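Local atomic coordinates of exopolygalacturonate lyase (Vibrio vulnificus, PDB entry 5A29), a protein that probably cleaves pectate by beta-elimination, as a manganese-binding exopolygalacturonate lyase of polysaccharide lyase family 2. Residues L364-G376 with D429-H442. Numbering follows the deposited sequence.
Sequences LNFYRLAYNPENG and DPELWQLAANMTHH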
# COMPACT_ATOMS: atom_id res chain seq x y z
N LEU A 364 -8.92 -13.29 -11.59
CA LEU A 364 -9.62 -13.65 -12.79
C LEU A 364 -11.10 -13.29 -12.72
O LEU A 364 -11.70 -12.80 -13.71
CB LEU A 364 -9.45 -15.15 -13.13
CG LEU A 364 -8.02 -15.56 -13.63
CD1 LEU A 364 -7.94 -17.08 -13.80
CD2 LEU A 364 -7.77 -14.79 -14.92
N ASN A 365 -11.69 -13.59 -11.57
CA ASN A 365 -13.17 -13.42 -11.43
C ASN A 365 -13.50 -11.92 -11.41
O ASN A 365 -14.51 -11.51 -11.95
CB ASN A 365 -13.61 -14.10 -10.14
CG ASN A 365 -13.69 -15.63 -10.34
OD1 ASN A 365 -13.99 -16.04 -11.42
ND2 ASN A 365 -13.50 -16.42 -9.33
N PHE A 366 -12.60 -11.12 -10.85
CA PHE A 366 -12.79 -9.62 -10.93
C PHE A 366 -12.70 -9.13 -12.34
O PHE A 366 -13.59 -8.40 -12.82
CB PHE A 366 -11.73 -8.92 -10.09
CG PHE A 366 -11.81 -7.40 -10.18
CD1 PHE A 366 -12.90 -6.72 -9.59
CD2 PHE A 366 -10.92 -6.69 -11.01
CE1 PHE A 366 -13.03 -5.32 -9.75
CE2 PHE A 366 -11.01 -5.30 -11.12
CZ PHE A 366 -12.08 -4.61 -10.50
N TYR A 367 -11.59 -9.49 -13.04
CA TYR A 367 -11.46 -8.95 -14.40
C TYR A 367 -12.49 -9.49 -15.39
O TYR A 367 -12.82 -8.83 -16.36
CB TYR A 367 -10.03 -9.07 -14.92
CG TYR A 367 -9.08 -8.17 -14.15
CD1 TYR A 367 -9.06 -6.78 -14.39
CD2 TYR A 367 -8.22 -8.67 -13.18
CE1 TYR A 367 -8.20 -5.94 -13.73
CE2 TYR A 367 -7.32 -7.81 -12.50
CZ TYR A 367 -7.31 -6.46 -12.79
OH TYR A 367 -6.50 -5.56 -12.09
N ARG A 368 -13.04 -10.70 -15.17
CA ARG A 368 -14.09 -11.15 -16.09
C ARG A 368 -15.30 -10.24 -16.02
O ARG A 368 -15.99 -10.10 -17.01
CB ARG A 368 -14.56 -12.61 -15.75
CG ARG A 368 -13.45 -13.62 -15.99
CD ARG A 368 -13.95 -15.08 -15.70
NE ARG A 368 -12.94 -16.04 -16.18
CZ ARG A 368 -13.16 -17.36 -16.24
NH1 ARG A 368 -14.34 -17.88 -15.87
NH2 ARG A 368 -12.24 -18.16 -16.75
N LEU A 369 -15.54 -9.64 -14.88
CA LEU A 369 -16.73 -8.76 -14.68
C LEU A 369 -16.42 -7.29 -15.01
O LEU A 369 -17.28 -6.58 -15.49
CB LEU A 369 -17.13 -8.79 -13.18
CG LEU A 369 -17.57 -10.18 -12.68
CD1 LEU A 369 -17.98 -9.99 -11.21
CD2 LEU A 369 -18.75 -10.60 -13.54
N ALA A 370 -15.20 -6.83 -14.73
CA ALA A 370 -14.91 -5.37 -14.70
C ALA A 370 -14.06 -4.92 -15.88
O ALA A 370 -14.06 -3.72 -16.20
CB ALA A 370 -14.17 -5.02 -13.42
N TYR A 371 -13.34 -5.83 -16.55
CA TYR A 371 -12.34 -5.34 -17.51
C TYR A 371 -12.94 -5.18 -18.87
O TYR A 371 -13.73 -6.01 -19.32
CB TYR A 371 -11.15 -6.35 -17.63
CG TYR A 371 -9.98 -5.84 -18.46
CD1 TYR A 371 -9.18 -4.76 -17.99
CD2 TYR A 371 -9.60 -6.47 -19.64
CE1 TYR A 371 -8.10 -4.30 -18.73
CE2 TYR A 371 -8.55 -5.99 -20.39
CZ TYR A 371 -7.78 -4.91 -19.89
OH TYR A 371 -6.68 -4.44 -20.55
N ASN A 372 -12.58 -4.10 -19.58
CA ASN A 372 -13.01 -3.93 -20.97
C ASN A 372 -11.80 -4.05 -21.90
O ASN A 372 -10.99 -3.11 -22.01
CB ASN A 372 -13.59 -2.53 -21.15
CG ASN A 372 -14.21 -2.32 -22.53
OD1 ASN A 372 -13.97 -3.08 -23.47
ND2 ASN A 372 -15.04 -1.26 -22.65
N PRO A 373 -11.70 -5.16 -22.62
CA PRO A 373 -10.48 -5.39 -23.40
C PRO A 373 -10.42 -4.50 -24.65
O PRO A 373 -9.40 -4.40 -25.25
CB PRO A 373 -10.55 -6.89 -23.77
CG PRO A 373 -11.99 -7.26 -23.66
CD PRO A 373 -12.60 -6.33 -22.59
N GLU A 374 -11.53 -3.87 -25.05
CA GLU A 374 -11.46 -2.95 -26.19
C GLU A 374 -10.70 -1.68 -25.90
O GLU A 374 -10.08 -1.14 -26.80
CB GLU A 374 -12.84 -2.60 -26.67
CG GLU A 374 -13.59 -3.84 -27.06
CD GLU A 374 -14.85 -3.51 -27.80
OE1 GLU A 374 -15.76 -2.93 -27.17
OE2 GLU A 374 -14.94 -3.80 -29.02
N ASN A 375 -10.60 -1.27 -24.64
CA ASN A 375 -9.91 -0.02 -24.36
C ASN A 375 -9.05 -0.10 -23.14
O ASN A 375 -8.42 0.87 -22.80
CB ASN A 375 -10.89 1.17 -24.27
CG ASN A 375 -12.00 0.97 -23.28
OD1 ASN A 375 -11.91 0.15 -22.37
ND2 ASN A 375 -13.07 1.76 -23.43
N GLY A 376 -9.04 -1.23 -22.44
CA GLY A 376 -8.15 -1.33 -21.29
C GLY A 376 -8.73 -0.68 -20.05
O GLY A 376 -8.00 -0.50 -19.09
N ASP A 429 -1.27 -19.22 -16.08
CA ASP A 429 -2.61 -19.33 -16.65
C ASP A 429 -2.72 -18.51 -17.91
O ASP A 429 -2.35 -17.34 -17.93
CB ASP A 429 -3.58 -18.85 -15.56
CG ASP A 429 -5.00 -18.92 -16.01
OD1 ASP A 429 -5.33 -18.28 -17.02
OD2 ASP A 429 -5.76 -19.62 -15.38
N PRO A 430 -3.17 -19.12 -19.03
CA PRO A 430 -3.20 -18.40 -20.27
C PRO A 430 -4.18 -17.22 -20.30
O PRO A 430 -4.03 -16.31 -21.12
CB PRO A 430 -3.65 -19.45 -21.30
CG PRO A 430 -4.45 -20.41 -20.46
CD PRO A 430 -3.62 -20.52 -19.21
N GLU A 431 -5.14 -17.23 -19.39
CA GLU A 431 -6.07 -16.11 -19.36
C GLU A 431 -5.37 -14.91 -18.68
O GLU A 431 -5.60 -13.74 -19.10
CB GLU A 431 -7.33 -16.52 -18.55
CG GLU A 431 -8.38 -15.40 -18.37
CD GLU A 431 -9.71 -15.93 -17.80
OE1 GLU A 431 -9.77 -17.15 -17.42
OE2 GLU A 431 -10.67 -15.11 -17.69
N LEU A 432 -4.52 -15.19 -17.66
CA LEU A 432 -3.66 -14.10 -17.12
C LEU A 432 -2.79 -13.56 -18.23
O LEU A 432 -2.56 -12.33 -18.33
CB LEU A 432 -2.76 -14.61 -16.00
CG LEU A 432 -3.42 -14.96 -14.64
CD1 LEU A 432 -2.40 -15.55 -13.67
CD2 LEU A 432 -4.16 -13.76 -14.05
N TRP A 433 -2.15 -14.46 -19.01
CA TRP A 433 -1.32 -13.98 -20.10
C TRP A 433 -2.12 -13.06 -21.06
O TRP A 433 -1.64 -11.98 -21.44
CB TRP A 433 -0.63 -15.15 -20.91
CG TRP A 433 0.28 -14.56 -21.98
CD1 TRP A 433 -0.00 -14.30 -23.30
CD2 TRP A 433 1.60 -14.10 -21.75
NE1 TRP A 433 1.10 -13.71 -23.89
CE2 TRP A 433 2.10 -13.61 -22.97
CE3 TRP A 433 2.45 -14.14 -20.61
CZ2 TRP A 433 3.42 -13.04 -23.10
CZ3 TRP A 433 3.79 -13.59 -20.75
CH2 TRP A 433 4.23 -13.06 -21.97
N GLN A 434 -3.33 -13.46 -21.48
CA GLN A 434 -4.11 -12.65 -22.40
C GLN A 434 -4.46 -11.27 -21.76
O GLN A 434 -4.45 -10.24 -22.46
CB GLN A 434 -5.45 -13.33 -22.73
CG GLN A 434 -5.24 -14.55 -23.66
CD GLN A 434 -4.68 -14.08 -24.99
OE1 GLN A 434 -5.27 -13.23 -25.59
NE2 GLN A 434 -3.47 -14.53 -25.37
N LEU A 435 -4.70 -11.26 -20.48
CA LEU A 435 -5.05 -10.00 -19.79
C LEU A 435 -3.78 -9.10 -19.80
O LEU A 435 -3.84 -7.89 -20.09
CB LEU A 435 -5.45 -10.36 -18.37
CG LEU A 435 -5.93 -9.21 -17.53
CD1 LEU A 435 -7.06 -8.52 -18.27
CD2 LEU A 435 -6.38 -9.69 -16.15
N ALA A 436 -2.61 -9.69 -19.48
CA ALA A 436 -1.38 -8.88 -19.42
C ALA A 436 -1.05 -8.34 -20.82
O ALA A 436 -0.62 -7.17 -20.96
CB ALA A 436 -0.19 -9.71 -18.89
N ALA A 437 -1.21 -9.15 -21.87
CA ALA A 437 -0.94 -8.69 -23.24
C ALA A 437 -1.88 -7.57 -23.60
O ALA A 437 -1.50 -6.56 -24.29
CB ALA A 437 -1.11 -9.86 -24.28
N ASN A 438 -3.15 -7.71 -23.18
CA ASN A 438 -4.11 -6.65 -23.56
C ASN A 438 -3.82 -5.31 -22.76
O ASN A 438 -3.80 -4.23 -23.34
CB ASN A 438 -5.58 -7.14 -23.33
CG ASN A 438 -6.63 -6.13 -23.81
OD1 ASN A 438 -6.92 -5.16 -23.11
ND2 ASN A 438 -7.13 -6.31 -25.01
N MET A 439 -3.53 -5.43 -21.49
CA MET A 439 -3.19 -4.25 -20.67
C MET A 439 -1.95 -3.55 -21.22
O MET A 439 -1.93 -2.31 -21.37
CB MET A 439 -2.94 -4.65 -19.21
CG MET A 439 -4.21 -5.15 -18.41
SD MET A 439 -3.64 -5.40 -16.69
CE MET A 439 -5.35 -5.50 -16.01
N THR A 440 -0.88 -4.32 -21.51
CA THR A 440 0.37 -3.68 -21.97
C THR A 440 0.15 -3.04 -23.33
O THR A 440 0.70 -1.95 -23.58
CB THR A 440 1.57 -4.64 -22.05
OG1 THR A 440 1.16 -5.83 -22.76
CG2 THR A 440 2.01 -5.04 -20.63
N HIS A 441 -0.71 -3.63 -24.15
CA HIS A 441 -1.06 -3.03 -25.43
C HIS A 441 -1.69 -1.65 -25.24
O HIS A 441 -1.26 -0.62 -25.88
CB HIS A 441 -2.00 -3.93 -26.20
CG HIS A 441 -2.62 -3.26 -27.38
ND1 HIS A 441 -1.98 -3.18 -28.61
CD2 HIS A 441 -3.78 -2.57 -27.51
CE1 HIS A 441 -2.73 -2.49 -29.45
NE2 HIS A 441 -3.83 -2.12 -28.81
N HIS A 442 -2.62 -1.56 -24.29
CA HIS A 442 -3.24 -0.30 -24.06
C HIS A 442 -2.37 0.68 -23.30
O HIS A 442 -2.70 1.83 -23.30
CB HIS A 442 -4.61 -0.45 -23.37
CG HIS A 442 -5.61 -1.06 -24.29
ND1 HIS A 442 -6.12 -0.38 -25.38
CD2 HIS A 442 -6.21 -2.29 -24.29
CE1 HIS A 442 -6.95 -1.17 -26.04
NE2 HIS A 442 -7.02 -2.33 -25.41
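Leu-435 wedges between Tyr-367 and Tyr-371 where the C-terminal end of helix 353-370, and the beta-hairpin 371-378 that follows it, pack on helix 430-442. The helix axes of 364-370 and 430-442 come within 11.4 Å, inclined at 49°. With CG of Leu-435 anti to the backbone N (chi1 -177°), its two methyls are shared out between the tyrosines: Leu-435 CD1 makes a CH-pi contact with one face of Tyr-371, 3.7 Å from the ring centroid, while Leu-435 CD2 sits over a face of Tyr-367. Met-439, extended beyond CG, brings CE to within 3.7 Å of Tyr-367 CE1; Ile-420 of helix 417-426 and Ile-378 of the hairpin continue this buried layer. Buried Leu-364 puts CD2 against Glu-431 CG, 3.6 Å away, on the aliphatic part of that chain.

Toward solvent the contact turns polar. Arg-368 grips Glu-431 side-on, NE to OE2 and NH2 to OE1, the latter at 2.8 Å; both oxygens use their syn lone pairs, and the guanidinium and carboxylate planes are 22° apart, nearly coplanar.

At the hairpin turn, His-442 lays one ring face against the Asn-375 to Gly-376 peptide. The Asn-438 amide, nearly perpendicular to the Tyr-371 ring, is fixed at both ends: OD1 accepts from Tyr-371 OH at 2.7 Å, and ND2 donates to Pro-373 O at 3.0 Å. Pro-373 O receives Asn-438 ND2 in its plane, on a lone pair, but His-442 NE2 from above the plane, at 3.2 Å.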